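Local coordinates for hemolysin activator protein CdiB (Acinetobacter baumannii ACICU, PDB 6WIL) that probably secretes a contact-dependent growth inhibition toxin across the outer membrane, as a two-partner secretion transporter of the Omp85 superfamily, at residues T233-I238 with N255-L260; N268-I273 with S287-Q292; G310-A315 with Y338-Q343. One frame throughout, in Å; residues are numbered along the deposited sequence.

Contact 1 of 3, residues T233-I238 with N255-L260; sequences TYMGNI and NVSHSL
Tyr234 with Leu260, Gly236 with His258 and Ile238 with Val256 are the hydrogen-bonded pairs of this antiparallel hairpin. Each pair exchanges two backbone N-H...O bonds, the tightest being Gly236 N to His258 O at 2.8 Å. The remaining pairs, Met235 with Ser259 and Asn237 with Ser257, are non-hydrogen-bonded, and there the strands approach through CA-H...O contacts such as Met235 CA to His258 O at 3.3 Å.

Polar side chains meet on the face that carries Asn237 and Ser257. The Asn237 and Asn255 side chains cross at about a right angle, their amide planes 44° apart. Asn255 ND2 donates to Asn237 OD1, but the modelled 2.4 Å is too short to be taken literally, and the exact placing of these amides is doubtful. The other end of the Asn237 amide turns to serine, with ND2 2.8 Å from Ser257 OG.

The remaining side-chain contacts are looser and mixed. The first torsion of Thr233 (chi1 -45°) sends its methyl anti to the backbone N, where CG2 comes 3.4 Å from Ser259 OG, while OG1 bonds to Asp261. Met235, here selenomethionine, lays CG against the same serine. On the other face, the Tyr234 ring meets Leu260 O at its edge, and an apolar pair forms where CD1 of the ring is 4.5 Å from Leu260 CD1.

Strand 217-228 pairs with the other edge of 233-238, and strand 266-279 with that of 255-260. Met235, Asn237, Asn255 and Ser257 all touch Arg17 of helix 8-27, which places their face toward the inside of the barrel.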
ATOM      1  N   THR A 233      14.991  23.602  11.410  1.00 61.39           N
ATOM      2  CA  THR A 233      15.098  23.343   9.981  1.00 65.24           C
ATOM      3  C   THR A 233      13.883  23.921   9.269  1.00 60.03           C
ATOM      4  O   THR A 233      12.761  23.851   9.781  1.00 69.68           O
ATOM      5  CB  THR A 233      15.200  21.839   9.695  1.00 76.91           C
ATOM      6  OG1 THR A 233      16.141  21.239  10.594  1.00 78.02           O
ATOM      7  CG2 THR A 233      15.651  21.595   8.261  1.00 72.40           C
ATOM      8  N   TYR A 234      14.107  24.482   8.082  1.00 60.38           N
ATOM      9  CA  TYR A 234      13.060  25.136   7.304  1.00 73.76           C
ATOM     10  C   TYR A 234      13.015  24.508   5.917  1.00 57.78           C
ATOM     11  O   TYR A 234      14.003  24.560   5.175  1.00 50.45           O
ATOM     12  CB  TYR A 234      13.304  26.646   7.221  1.00 60.04           C
ATOM     13  CG  TYR A 234      13.497  27.296   8.577  1.00 80.89           C
ATOM     14  CD1 TYR A 234      14.727  27.240   9.227  1.00 83.43           C
ATOM     15  CD2 TYR A 234      12.451  27.957   9.213  1.00 90.69           C
ATOM     16  CE1 TYR A 234      14.912  27.821  10.467  1.00 91.26           C
ATOM     17  CE2 TYR A 234      12.632  28.547  10.456  1.00 99.58           C
ATOM     18  CZ  TYR A 234      13.864  28.474  11.076  1.00100.54           C
ATOM     19  OH  TYR A 234      14.056  29.053  12.308  1.00 98.80           O
HETATM   20  N   MSE A 235      11.873  23.919   5.575  1.00 60.53           N
HETATM   21  CA  MSE A 235      11.726  23.180   4.326  1.00 50.84           C
HETATM   22  C   MSE A 235      10.704  23.800   3.386  1.00 44.92           C
HETATM   23  O   MSE A 235       9.710  24.370   3.822  1.00 46.43           O
HETATM   24  CB  MSE A 235      11.321  21.734   4.613  1.00 61.47           C
HETATM   25  CG  MSE A 235      12.462  20.736   4.584  1.00 91.69           C
HETATM   26 SE   MSE A 235      11.852  18.952   5.097  1.00131.11          SE
HETATM   27  CE  MSE A 235      10.256  18.865   3.983  1.00 44.98           C
ATOM     28  N   GLY A 236      10.961  23.672   2.089  1.00 39.01           N
ATOM     29  CA  GLY A 236      10.008  24.071   1.076  1.00 37.09           C
ATOM     30  C   GLY A 236       9.852  22.996   0.022  1.00 42.45           C
ATOM     31  O   GLY A 236      10.845  22.502  -0.519  1.00 54.68           O
ATOM     32  N   ASN A 237       8.613  22.619  -0.274  1.00 37.47           N
ATOM     33  CA  ASN A 237       8.336  21.549  -1.220  1.00 46.42           C
ATOM     34  C   ASN A 237       7.396  22.044  -2.306  1.00 37.29           C
ATOM     35  O   ASN A 237       6.409  22.727  -2.024  1.00 40.66           O
ATOM     36  CB  ASN A 237       7.716  20.330  -0.519  1.00 58.58           C
ATOM     37  CG  ASN A 237       8.705  19.196  -0.335  1.00 62.59           C
ATOM     38  OD1 ASN A 237       8.832  18.325  -1.195  1.00 61.91           O
ATOM     39  ND2 ASN A 237       9.410  19.201   0.790  1.00 57.48           N
ATOM     40  N   ILE A 238       7.712  21.691  -3.547  1.00 43.62           N
ATOM     41  CA  ILE A 238       6.828  21.901  -4.686  1.00 38.35           C
ATOM     42  C   ILE A 238       6.515  20.525  -5.255  1.00 42.23           C
ATOM     43  O   ILE A 238       7.405  19.856  -5.796  1.00 42.43           O
ATOM     44  CB  ILE A 238       7.453  22.810  -5.753  1.00 45.83           C
ATOM     45  CG1 ILE A 238       7.830  24.164  -5.151  1.00 48.02           C
ATOM     46  CG2 ILE A 238       6.494  22.987  -6.925  1.00 36.06           C
ATOM     47  CD1 ILE A 238       8.720  25.008  -6.045  1.00 56.09           C
ATOM     48  N   ASN A 255       8.560  16.149  -7.502  1.00 35.02           N
ATOM     49  CA  ASN A 255       8.755  16.847  -6.239  1.00 44.59           C
ATOM     50  C   ASN A 255      10.125  17.508  -6.226  1.00 44.91           C
ATOM     51  O   ASN A 255      11.125  16.878  -6.583  1.00 40.20           O
ATOM     52  CB  ASN A 255       8.613  15.887  -5.052  1.00 37.69           C
ATOM     53  CG  ASN A 255       8.336  16.611  -3.751  1.00 61.52           C
ATOM     54  OD1 ASN A 255       7.180  16.849  -3.395  1.00 64.34           O
ATOM     55  ND2 ASN A 255       9.398  16.972  -3.034  1.00 48.87           N
ATOM     56  N   VAL A 256      10.164  18.777  -5.823  1.00 56.94           N
ATOM     57  CA  VAL A 256      11.409  19.516  -5.640  1.00 46.00           C
ATOM     58  C   VAL A 256      11.418  20.072  -4.225  1.00 42.63           C
ATOM     59  O   VAL A 256      10.476  20.758  -3.816  1.00 45.72           O
ATOM     60  CB  VAL A 256      11.572  20.651  -6.668  1.00 38.43           C
ATOM     61  CG1 VAL A 256      12.897  21.367  -6.452  1.00 46.68           C
ATOM     62  CG2 VAL A 256      11.493  20.100  -8.079  1.00 33.89           C
ATOM     63  N   SER A 257      12.479  19.778  -3.481  1.00 38.73           N
ATOM     64  CA  SER A 257      12.572  20.142  -2.077  1.00 53.59           C
ATOM     65  C   SER A 257      13.800  21.013  -1.843  1.00 49.67           C
ATOM     66  O   SER A 257      14.858  20.782  -2.434  1.00 49.51           O
ATOM     67  CB  SER A 257      12.639  18.889  -1.195  1.00 52.56           C
ATOM     68  OG  SER A 257      12.136  19.148   0.105  1.00 59.43           O
ATOM     69  N   HIS A 258      13.645  22.021  -0.986  1.00 63.23           N
ATOM     70  CA  HIS A 258      14.747  22.854  -0.518  1.00 58.77           C
ATOM     71  C   HIS A 258      14.710  22.879   1.000  1.00 49.55           C
ATOM     72  O   HIS A 258      13.643  23.071   1.592  1.00 61.66           O
ATOM     73  CB  HIS A 258      14.659  24.285  -1.062  1.00 43.74           C
ATOM     74  CG  HIS A 258      14.751  24.378  -2.553  1.00 62.00           C
ATOM     75  ND1 HIS A 258      15.908  24.100  -3.247  1.00 72.42           N
ATOM     76  CD2 HIS A 258      13.833  24.738  -3.482  1.00 90.24           C
ATOM     77  CE1 HIS A 258      15.697  24.276  -4.539  1.00 83.38           C
ATOM     78  NE2 HIS A 258      14.445  24.663  -4.709  1.00 92.84           N
ATOM     79  N   SER A 259      15.866  22.688   1.628  1.00 50.48           N
ATOM     80  CA  SER A 259      15.935  22.601   3.078  1.00 54.69           C
ATOM     81  C   SER A 259      17.102  23.430   3.591  1.00 57.06           C
ATOM     82  O   SER A 259      18.155  23.498   2.953  1.00 48.73           O
ATOM     83  CB  SER A 259      16.078  21.143   3.543  1.00 54.26           C
ATOM     84  OG  SER A 259      16.204  21.063   4.952  1.00 78.08           O
ATOM     85  N   LEU A 260      16.900  24.057   4.748  1.00 68.79           N
ATOM     86  CA  LEU A 260      17.931  24.832   5.437  1.00 71.50           C
ATOM     87  C   LEU A 260      18.007  24.292   6.862  1.00 73.17           C
ATOM     88  O   LEU A 260      17.195  24.663   7.715  1.00 71.47           O
ATOM     89  CB  LEU A 260      17.609  26.326   5.409  1.00 64.10           C
ATOM     90  CG  LEU A 260      18.691  27.334   5.816  1.00 80.68           C
ATOM     91  CD1 LEU A 260      18.766  27.506   7.328  1.00 80.10           C
ATOM     92  CD2 LEU A 260      20.045  26.924   5.253  1.00 73.06           C
TER

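Contact 2 of 3, residues N268-I273 with S287-Q292; sequences NRSYFI and SYNDYQ
Residues 268-273 and 287-292 pair in the wall of the 16-stranded antiparallel beta-barrel, as part of the hairpin of strands 266-279 and 282-295. Backbone bonds join Arg269 with Gln292, Tyr271 with Asp290 and Ile273 with Tyr288, two to a pair. Those of the middle pair are short and straight in both directions: Tyr271 N to Asp290 O and Asp290 N to Tyr271 O are each 2.8 Å.

The two faces differ sharply. On one, Ile273 pushes its CG2 branch, in the crowded position between N and carbonyl carbon, against Tyr288: CG2 is 3.6 Å from Tyr288 CB and also lies at the edge of the ring. Tyr271 CD1 approaches that ring edge more loosely, 4.3 Å from Tyr288 CD2.

The opposite face carries Ser270, Phe272, Asn289 and Tyr291, all buried, and is lined by helix 8-27. Phe272 CD1 comes 3.7 Å from Tyr288 O, and Phe272 CE1 4.1 Å from Ser287 CB. Gln14 of the helix bonds to both Ser270 OG and Asn289 OD1, bracing the pair from within. Asn268 OD1 is held by Ser266; it also takes a weak bond from Tyr291 OH at 2.8 Å, the amide and ring planes only 15° apart. Asn289 ND2 donates to Ser270 OG at 3.3 Å, with the serine oxygen in the plane of the amide.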
ATOM      1  N   ASN A 268      20.178  21.899   1.497  1.00 57.25           N
ATOM      2  CA  ASN A 268      19.874  20.703   0.723  1.00 48.52           C
ATOM      3  C   ASN A 268      18.812  20.994  -0.325  1.00 49.71           C
ATOM      4  O   ASN A 268      17.839  21.705  -0.059  1.00 50.96           O
ATOM      5  CB  ASN A 268      19.389  19.560   1.624  1.00 43.97           C
ATOM      6  CG  ASN A 268      20.168  19.467   2.917  1.00 74.54           C
ATOM      7  OD1 ASN A 268      21.278  18.933   2.954  1.00 81.93           O
ATOM      8  ND2 ASN A 268      19.587  19.985   3.992  1.00 80.57           N
ATOM      9  N   ARG A 269      19.004  20.428  -1.513  1.00 42.62           N
ATOM     10  CA  ARG A 269      18.019  20.467  -2.582  1.00 45.85           C
ATOM     11  C   ARG A 269      17.785  19.044  -3.075  1.00 51.06           C
ATOM     12  O   ARG A 269      18.696  18.213  -3.062  1.00 34.02           O
ATOM     13  CB  ARG A 269      18.474  21.380  -3.738  1.00 61.25           C
ATOM     14  CG  ARG A 269      18.866  22.800  -3.307  1.00 76.54           C
ATOM     15  CD  ARG A 269      19.101  23.715  -4.513  1.00 89.71           C
ATOM     16  NE  ARG A 269      18.730  25.105  -4.242  1.00 85.55           N
ATOM     17  CZ  ARG A 269      19.590  26.118  -4.168  1.00 96.46           C
ATOM     18  NH1 ARG A 269      19.149  27.344  -3.918  1.00 85.91           N
ATOM     19  NH2 ARG A 269      20.886  25.911  -4.357  1.00 99.09           N
ATOM     20  N   SER A 270      16.553  18.762  -3.502  1.00 43.93           N
ATOM     21  CA  SER A 270      16.173  17.399  -3.858  1.00 44.84           C
ATOM     22  C   SER A 270      15.140  17.405  -4.976  1.00 45.19           C
ATOM     23  O   SER A 270      14.127  18.104  -4.885  1.00 41.53           O
ATOM     24  CB  SER A 270      15.620  16.654  -2.636  1.00 49.40           C
ATOM     25  OG  SER A 270      15.106  15.385  -2.996  1.00 59.77           O
ATOM     26  N   TYR A 271      15.395  16.612  -6.017  1.00 48.06           N
ATOM     27  CA  TYR A 271      14.488  16.429  -7.143  1.00 48.60           C
ATOM     28  C   TYR A 271      14.042  14.973  -7.183  1.00 47.59           C
ATOM     29  O   TYR A 271      14.875  14.066  -7.087  1.00 41.79           O
ATOM     30  CB  TYR A 271      15.172  16.821  -8.461  1.00 46.88           C
ATOM     31  CG  TYR A 271      14.344  16.607  -9.715  1.00 74.40           C
ATOM     32  CD1 TYR A 271      14.221  15.345 -10.290  1.00 87.24           C
ATOM     33  CD2 TYR A 271      13.709  17.672 -10.341  1.00 92.95           C
ATOM     34  CE1 TYR A 271      13.472  15.147 -11.435  1.00 85.15           C
ATOM     35  CE2 TYR A 271      12.961  17.484 -11.492  1.00 91.53           C
ATOM     36  CZ  TYR A 271      12.846  16.221 -12.033  1.00 91.56           C
ATOM     37  OH  TYR A 271      12.104  16.031 -13.175  1.00114.96           O
ATOM     38  N   PHE A 272      12.736  14.751  -7.343  1.00 47.53           N
ATOM     39  CA  PHE A 272      12.157  13.410  -7.329  1.00 41.51           C
ATOM     40  C   PHE A 272      11.090  13.293  -8.407  1.00 52.36           C
ATOM     41  O   PHE A 272      10.204  14.147  -8.506  1.00 42.29           O
ATOM     42  CB  PHE A 272      11.550  13.091  -5.958  1.00 40.27           C
ATOM     43  CG  PHE A 272      10.860  11.756  -5.889  1.00 47.92           C
ATOM     44  CD1 PHE A 272      11.583  10.599  -5.646  1.00 51.03           C
ATOM     45  CD2 PHE A 272       9.485  11.660  -6.050  1.00 59.89           C
ATOM     46  CE1 PHE A 272      10.949   9.370  -5.574  1.00 48.27           C
ATOM     47  CE2 PHE A 272       8.847  10.434  -5.978  1.00 46.61           C
ATOM     48  CZ  PHE A 272       9.580   9.287  -5.739  1.00 47.96           C
ATOM     49  N   ILE A 273      11.168  12.230  -9.201  1.00 36.16           N
ATOM     50  CA  ILE A 273      10.196  11.955 -10.251  1.00 49.82           C
ATOM     51  C   ILE A 273       9.743  10.508 -10.126  1.00 40.92           C
ATOM     52  O   ILE A 273      10.563   9.606  -9.928  1.00 38.25           O
ATOM     53  CB  ILE A 273      10.775  12.231 -11.654  1.00 40.69           C
ATOM     54  CG1 ILE A 273       9.869  11.647 -12.739  1.00 50.54           C
ATOM     55  CG2 ILE A 273      12.180  11.678 -11.769  1.00 45.88           C
ATOM     56  CD1 ILE A 273      10.329  11.951 -14.144  1.00 56.35           C
ATOM     57  N   SER A 287      11.246   5.364 -10.622  1.00 40.81           N
ATOM     58  CA  SER A 287      11.469   6.610  -9.911  1.00 42.10           C
ATOM     59  C   SER A 287      12.935   6.997 -10.023  1.00 46.28           C
ATOM     60  O   SER A 287      13.800   6.178 -10.342  1.00 39.93           O
ATOM     61  CB  SER A 287      11.052   6.504  -8.437  1.00 43.79           C
ATOM     62  OG  SER A 287      11.565   5.328  -7.840  1.00 56.42           O
ATOM     63  N   TYR A 288      13.200   8.271  -9.759  1.00 48.24           N
ATOM     64  CA  TYR A 288      14.549   8.811  -9.815  1.00 41.96           C
ATOM     65  C   TYR A 288      14.638   9.933  -8.796  1.00 34.47           C
ATOM     66  O   TYR A 288      13.729  10.763  -8.706  1.00 40.37           O
ATOM     67  CB  TYR A 288      14.881   9.313 -11.226  1.00 43.47           C
ATOM     68  CG  TYR A 288      16.135  10.158 -11.335  1.00 49.45           C
ATOM     69  CD1 TYR A 288      17.381   9.575 -11.522  1.00 51.57           C
ATOM     70  CD2 TYR A 288      16.065  11.545 -11.277  1.00 41.26           C
ATOM     71  CE1 TYR A 288      18.524  10.351 -11.635  1.00 50.36           C
ATOM     72  CE2 TYR A 288      17.197  12.326 -11.387  1.00 49.37           C
ATOM     73  CZ  TYR A 288      18.425  11.724 -11.565  1.00 55.91           C
ATOM     74  OH  TYR A 288      19.554  12.502 -11.674  1.00 71.62           O
ATOM     75  N   ASN A 289      15.719   9.943  -8.022  1.00 43.56           N
ATOM     76  CA  ASN A 289      15.942  10.971  -7.017  1.00 46.05           C
ATOM     77  C   ASN A 289      17.333  11.555  -7.199  1.00 45.61           C
ATOM     78  O   ASN A 289      18.309  10.813  -7.344  1.00 43.38           O
ATOM     79  CB  ASN A 289      15.783  10.410  -5.601  1.00 42.42           C
ATOM     80  CG  ASN A 289      16.061  11.450  -4.535  1.00 62.91           C
ATOM     81  OD1 ASN A 289      16.982  11.303  -3.732  1.00 66.69           O
ATOM     82  ND2 ASN A 289      15.275  12.521  -4.536  1.00 58.10           N
ATOM     83  N   ASP A 290      17.416  12.882  -7.194  1.00 46.30           N
ATOM     84  CA  ASP A 290      18.678  13.607  -7.244  1.00 37.57           C
ATOM     85  C   ASP A 290      18.775  14.460  -5.990  1.00 49.12           C
ATOM     86  O   ASP A 290      17.870  15.250  -5.702  1.00 49.89           O
ATOM     87  CB  ASP A 290      18.766  14.474  -8.506  1.00 36.91           C
ATOM     88  CG  ASP A 290      20.196  14.862  -8.858  1.00 77.45           C
ATOM     89  OD1 ASP A 290      20.938  15.321  -7.963  1.00 77.73           O
ATOM     90  OD2 ASP A 290      20.578  14.705 -10.037  1.00 89.74           O
ATOM     91  N   TYR A 291      19.858  14.288  -5.237  1.00 37.20           N
ATOM     92  CA  TYR A 291      20.029  14.963  -3.959  1.00 50.55           C
ATOM     93  C   TYR A 291      21.359  15.700  -3.941  1.00 51.12           C
ATOM     94  O   TYR A 291      22.394  15.131  -4.302  1.00 47.14           O
ATOM     95  CB  TYR A 291      19.958  13.963  -2.802  1.00 42.75           C
ATOM     96  CG  TYR A 291      20.201  14.580  -1.447  1.00 43.81           C
ATOM     97  CD1 TYR A 291      19.251  15.402  -0.858  1.00 45.21           C
ATOM     98  CD2 TYR A 291      21.377  14.334  -0.753  1.00 50.09           C
ATOM     99  CE1 TYR A 291      19.470  15.970   0.382  1.00 54.48           C
ATOM    100  CE2 TYR A 291      21.603  14.895   0.486  1.00 50.75           C
ATOM    101  CZ  TYR A 291      20.649  15.712   1.050  1.00 54.02           C
ATOM    102  OH  TYR A 291      20.875  16.272   2.287  1.00 59.68           O
ATOM    103  N   GLN A 292      21.330  16.962  -3.520  1.00 51.45           N
ATOM    104  CA  GLN A 292      22.525  17.787  -3.427  1.00 48.41           C
ATOM    105  C   GLN A 292      22.539  18.514  -2.093  1.00 48.54           C
ATOM    106  O   GLN A 292      21.487  18.828  -1.527  1.00 50.53           O
ATOM    107  CB  GLN A 292      22.605  18.801  -4.573  1.00 37.11           C
ATOM    108  CG  GLN A 292      23.163  18.223  -5.859  1.00 58.26           C
ATOM    109  CD  GLN A 292      22.384  18.659  -7.083  1.00 78.26           C
ATOM    110  OE1 GLN A 292      21.260  19.151  -6.976  1.00 87.38           O
ATOM    111  NE2 GLN A 292      22.974  18.471  -8.259  1.00 69.78           N
TER

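Contact 3 of 3, residues G310-A315 with Y338-Q343; sequences GNSQQA and YHKESQ
An antiparallel hairpin is fastened near one end by a pair of amide side chains, Asn311 and Gln343. Both swing CG between their backbone N and carbonyl carbon, which brings the amides together above the hydrogen-bonded backbone pair they belong to. Gln343 NE2 donates to Asn311 OD1 at 3.0 Å. The acceptor sits in the Gln343 amide plane and the donor on an OD1 lone pair; the two amide planes are turned 77° apart. The second half of the Asn311 amide is used within its own strand: ND2 bonds to Gln313 OE1 at 3.0 Å, reached because the Gln313 chain bends at chi2. With both ends engaged, the modelled Asn311 amide is consistent with its partners, although Asn311 ND2 and Gln343 NE2, both donors, lie 3.2 Å apart.

Strands 308-326 and 329-346 are consecutive members of the beta-barrel wall, and the usual backbone pairs continue through Gln313 with Glu341 and Ala315 with His339. Near Asn311 the pairing opens slightly: Asn311 N to Gln343 O is 3.2 Å, bent to 140° at the hydrogen. Glu341 O accepts Gln313 N at 2.9 Å and also a weak bond from Ser312 OG.

On the face of Ser312, Gln314 and Lys340, the lysine methylenes pack against the Gln314 amide and the Ser312 hydroxyl. The lysine chain, bent at chi2 and chi3, sets CG 3.5 Å from Gln314 CD; the extended Gln314 chain runs obliquely across it. Farther out, Lys340 CE passes 3.6 Å from Ser312 OG. Gln11 of helix 8-27 touches both Ser312 and Lys340 from the barrel interior, while strand 349-371 flanks the far side of 338-343.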
ATOM      1  N   GLY A 310      28.212  17.669  -2.005  1.00 56.57           N
ATOM      2  CA  GLY A 310      28.191  16.445  -2.785  1.00 59.26           C
ATOM      3  C   GLY A 310      26.815  16.186  -3.356  1.00 59.03           C
ATOM      4  O   GLY A 310      25.824  16.811  -2.968  1.00 44.89           O
ATOM      5  N   ASN A 311      26.771  15.243  -4.290  1.00 44.24           N
ATOM      6  CA  ASN A 311      25.552  14.889  -4.996  1.00 52.98           C
ATOM      7  C   ASN A 311      25.287  13.395  -4.861  1.00 51.59           C
ATOM      8  O   ASN A 311      26.188  12.604  -4.570  1.00 58.69           O
ATOM      9  CB  ASN A 311      25.643  15.283  -6.476  1.00 43.40           C
ATOM     10  CG  ASN A 311      26.916  14.787  -7.131  1.00 62.33           C
ATOM     11  OD1 ASN A 311      27.923  15.495  -7.164  1.00 61.66           O
ATOM     12  ND2 ASN A 311      26.881  13.565  -7.651  1.00 57.45           N
ATOM     13  N   SER A 312      24.029  13.016  -5.076  1.00 51.34           N
ATOM     14  CA  SER A 312      23.620  11.621  -4.979  1.00 49.57           C
ATOM     15  C   SER A 312      22.443  11.389  -5.915  1.00 53.04           C
ATOM     16  O   SER A 312      21.506  12.192  -5.948  1.00 44.33           O
ATOM     17  CB  SER A 312      23.240  11.257  -3.541  1.00 39.63           C
ATOM     18  OG  SER A 312      23.406   9.872  -3.301  1.00 62.91           O
ATOM     19  N   GLN A 313      22.503  10.302  -6.681  1.00 48.93           N
ATOM     20  CA  GLN A 313      21.443   9.935  -7.607  1.00 47.05           C
ATOM     21  C   GLN A 313      20.985   8.516  -7.305  1.00 47.49           C
ATOM     22  O   GLN A 313      21.781   7.668  -6.894  1.00 37.01           O
ATOM     23  CB  GLN A 313      21.899  10.031  -9.077  1.00 30.36           C
ATOM     24  CG  GLN A 313      22.418  11.398  -9.500  1.00 49.01           C
ATOM     25  CD  GLN A 313      23.842  11.659  -9.035  1.00 65.04           C
ATOM     26  OE1 GLN A 313      24.075  12.485  -8.154  1.00 57.95           O
ATOM     27  NE2 GLN A 313      24.800  10.956  -9.628  1.00 60.93           N
ATOM     28  N   GLN A 314      19.696   8.261  -7.516  1.00 46.11           N
ATOM     29  CA  GLN A 314      19.131   6.937  -7.289  1.00 39.96           C
ATOM     30  C   GLN A 314      18.036   6.673  -8.308  1.00 47.97           C
ATOM     31  O   GLN A 314      17.122   7.488  -8.463  1.00 44.83           O
ATOM     32  CB  GLN A 314      18.576   6.808  -5.866  1.00 39.04           C
ATOM     33  CG  GLN A 314      18.202   5.389  -5.467  1.00 59.14           C
ATOM     34  CD  GLN A 314      17.969   5.255  -3.973  1.00 78.69           C
ATOM     35  OE1 GLN A 314      18.138   6.217  -3.221  1.00 74.51           O
ATOM     36  NE2 GLN A 314      17.576   4.063  -3.536  1.00 82.63           N
ATOM     37  N   ALA A 315      18.135   5.542  -9.001  1.00 52.30           N
ATOM     38  CA  ALA A 315      17.156   5.130  -9.997  1.00 34.40           C
ATOM     39  C   ALA A 315      16.557   3.792  -9.592  1.00 45.44           C
ATOM     40  O   ALA A 315      17.280   2.884  -9.169  1.00 44.88           O
ATOM     41  CB  ALA A 315      17.791   5.024 -11.387  1.00 34.93           C
ATOM     42  N   TYR A 338      17.417  -1.299  -8.222  1.00 50.44           N
ATOM     43  CA  TYR A 338      17.889   0.021  -7.831  1.00 44.56           C
ATOM     44  C   TYR A 338      19.366   0.176  -8.157  1.00 46.68           C
ATOM     45  O   TYR A 338      20.130  -0.791  -8.139  1.00 49.54           O
ATOM     46  CB  TYR A 338      17.655   0.293  -6.331  1.00 40.19           C
ATOM     47  CG  TYR A 338      18.528  -0.510  -5.388  1.00 42.88           C
ATOM     48  CD1 TYR A 338      19.794  -0.063  -5.026  1.00 46.26           C
ATOM     49  CD2 TYR A 338      18.075  -1.703  -4.841  1.00 48.01           C
ATOM     50  CE1 TYR A 338      20.591  -0.789  -4.162  1.00 39.05           C
ATOM     51  CE2 TYR A 338      18.863  -2.437  -3.973  1.00 43.26           C
ATOM     52  CZ  TYR A 338      20.120  -1.976  -3.639  1.00 59.26           C
ATOM     53  OH  TYR A 338      20.906  -2.703  -2.777  1.00 59.95           O
ATOM     54  N   HIS A 339      19.756   1.418  -8.447  1.00 60.89           N
ATOM     55  CA  HIS A 339      21.151   1.803  -8.627  1.00 51.33           C
ATOM     56  C   HIS A 339      21.378   3.131  -7.921  1.00 46.51           C
ATOM     57  O   HIS A 339      20.595   4.069  -8.098  1.00 50.43           O
ATOM     58  CB  HIS A 339      21.520   1.924 -10.111  1.00 44.19           C
ATOM     59  CG  HIS A 339      22.871   2.526 -10.346  1.00 73.32           C
ATOM     60  ND1 HIS A 339      23.067   3.882 -10.492  1.00 84.76           N
ATOM     61  CD2 HIS A 339      24.096   1.956 -10.455  1.00 65.71           C
ATOM     62  CE1 HIS A 339      24.352   4.123 -10.684  1.00 58.52           C
ATOM     63  NE2 HIS A 339      24.998   2.971 -10.664  1.00 65.49           N
ATOM     64  N   LYS A 340      22.440   3.205  -7.123  1.00 51.11           N
ATOM     65  CA  LYS A 340      22.795   4.405  -6.377  1.00 40.53           C
ATOM     66  C   LYS A 340      24.205   4.845  -6.735  1.00 47.78           C
ATOM     67  O   LYS A 340      25.080   4.014  -7.000  1.00 51.44           O
ATOM     68  CB  LYS A 340      22.716   4.179  -4.865  1.00 49.48           C
ATOM     69  CG  LYS A 340      21.453   4.689  -4.210  1.00 66.01           C
ATOM     70  CD  LYS A 340      21.716   5.147  -2.778  1.00 77.48           C
ATOM     71  CE  LYS A 340      22.482   6.469  -2.744  1.00 59.26           C
ATOM     72  NZ  LYS A 340      22.717   6.952  -1.353  1.00 68.29           N
ATOM     73  N   GLU A 341      24.425   6.155  -6.720  1.00 48.29           N
ATOM     74  CA  GLU A 341      25.737   6.726  -6.964  1.00 40.35           C
ATOM     75  C   GLU A 341      25.882   7.981  -6.123  1.00 44.73           C
ATOM     76  O   GLU A 341      24.961   8.800  -6.054  1.00 51.59           O
ATOM     77  CB  GLU A 341      25.945   7.040  -8.446  1.00 34.64           C
ATOM     78  CG  GLU A 341      27.364   7.427  -8.798  1.00 65.36           C
ATOM     79  CD  GLU A 341      27.713   7.083 -10.232  1.00 88.79           C
ATOM     80  OE1 GLU A 341      27.051   6.190 -10.807  1.00 80.04           O
ATOM     81  OE2 GLU A 341      28.646   7.706 -10.783  1.00 81.08           O
ATOM     82  N   SER A 342      27.033   8.121  -5.472  1.00 53.42           N
ATOM     83  CA  SER A 342      27.250   9.205  -4.527  1.00 50.43           C
ATOM     84  C   SER A 342      28.709   9.628  -4.568  1.00 53.55           C
ATOM     85  O   SER A 342      29.606   8.781  -4.629  1.00 60.96           O
ATOM     86  CB  SER A 342      26.865   8.785  -3.105  1.00 43.23           C
ATOM     87  OG  SER A 342      27.287   9.747  -2.156  1.00 69.71           O
ATOM     88  N   GLN A 343      28.940  10.938  -4.529  1.00 47.99           N
ATOM     89  CA  GLN A 343      30.288  11.482  -4.457  1.00 65.14           C
ATOM     90  C   GLN A 343      30.286  12.711  -3.559  1.00 46.65           C
ATOM     91  O   GLN A 343      29.293  13.439  -3.481  1.00 39.59           O
ATOM     92  CB  GLN A 343      30.833  11.830  -5.846  1.00 39.14           C
ATOM     93  CG  GLN A 343      29.987  12.802  -6.630  1.00 51.73           C
ATOM     94  CD  GLN A 343      30.463  12.938  -8.060  1.00 63.61           C
ATOM     95  OE1 GLN A 343      31.336  12.192  -8.506  1.00 55.11           O
ATOM     96  NE2 GLN A 343      29.892  13.891  -8.790  1.00 58.06           N
TER

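All three contacts are successive hairpins in one barrel wall. Contact 2 lies between the others, its two strands each beside a strand of contact 1 or 3: Ser257 N lies 2.7 Å from Ser270 O, and Tyr291 N 2.8 Å from Ser312 O, both probable hydrogen bonds. Contacts 1 and 3 do not touch, their nearest atoms being about 11 Å apart. Contact 2 is partly buried and the other two lie at the surface. Helix 8-27 reaches the inward face of every one, through Arg17 in contact 1, Gln14 among others in contact 2 and Gln11 in contact 3. Aromatic rings characterise contact 2, where an amide donates to serine; paired amides meet in contacts 1 and 3, doubtfully placed in contact 1.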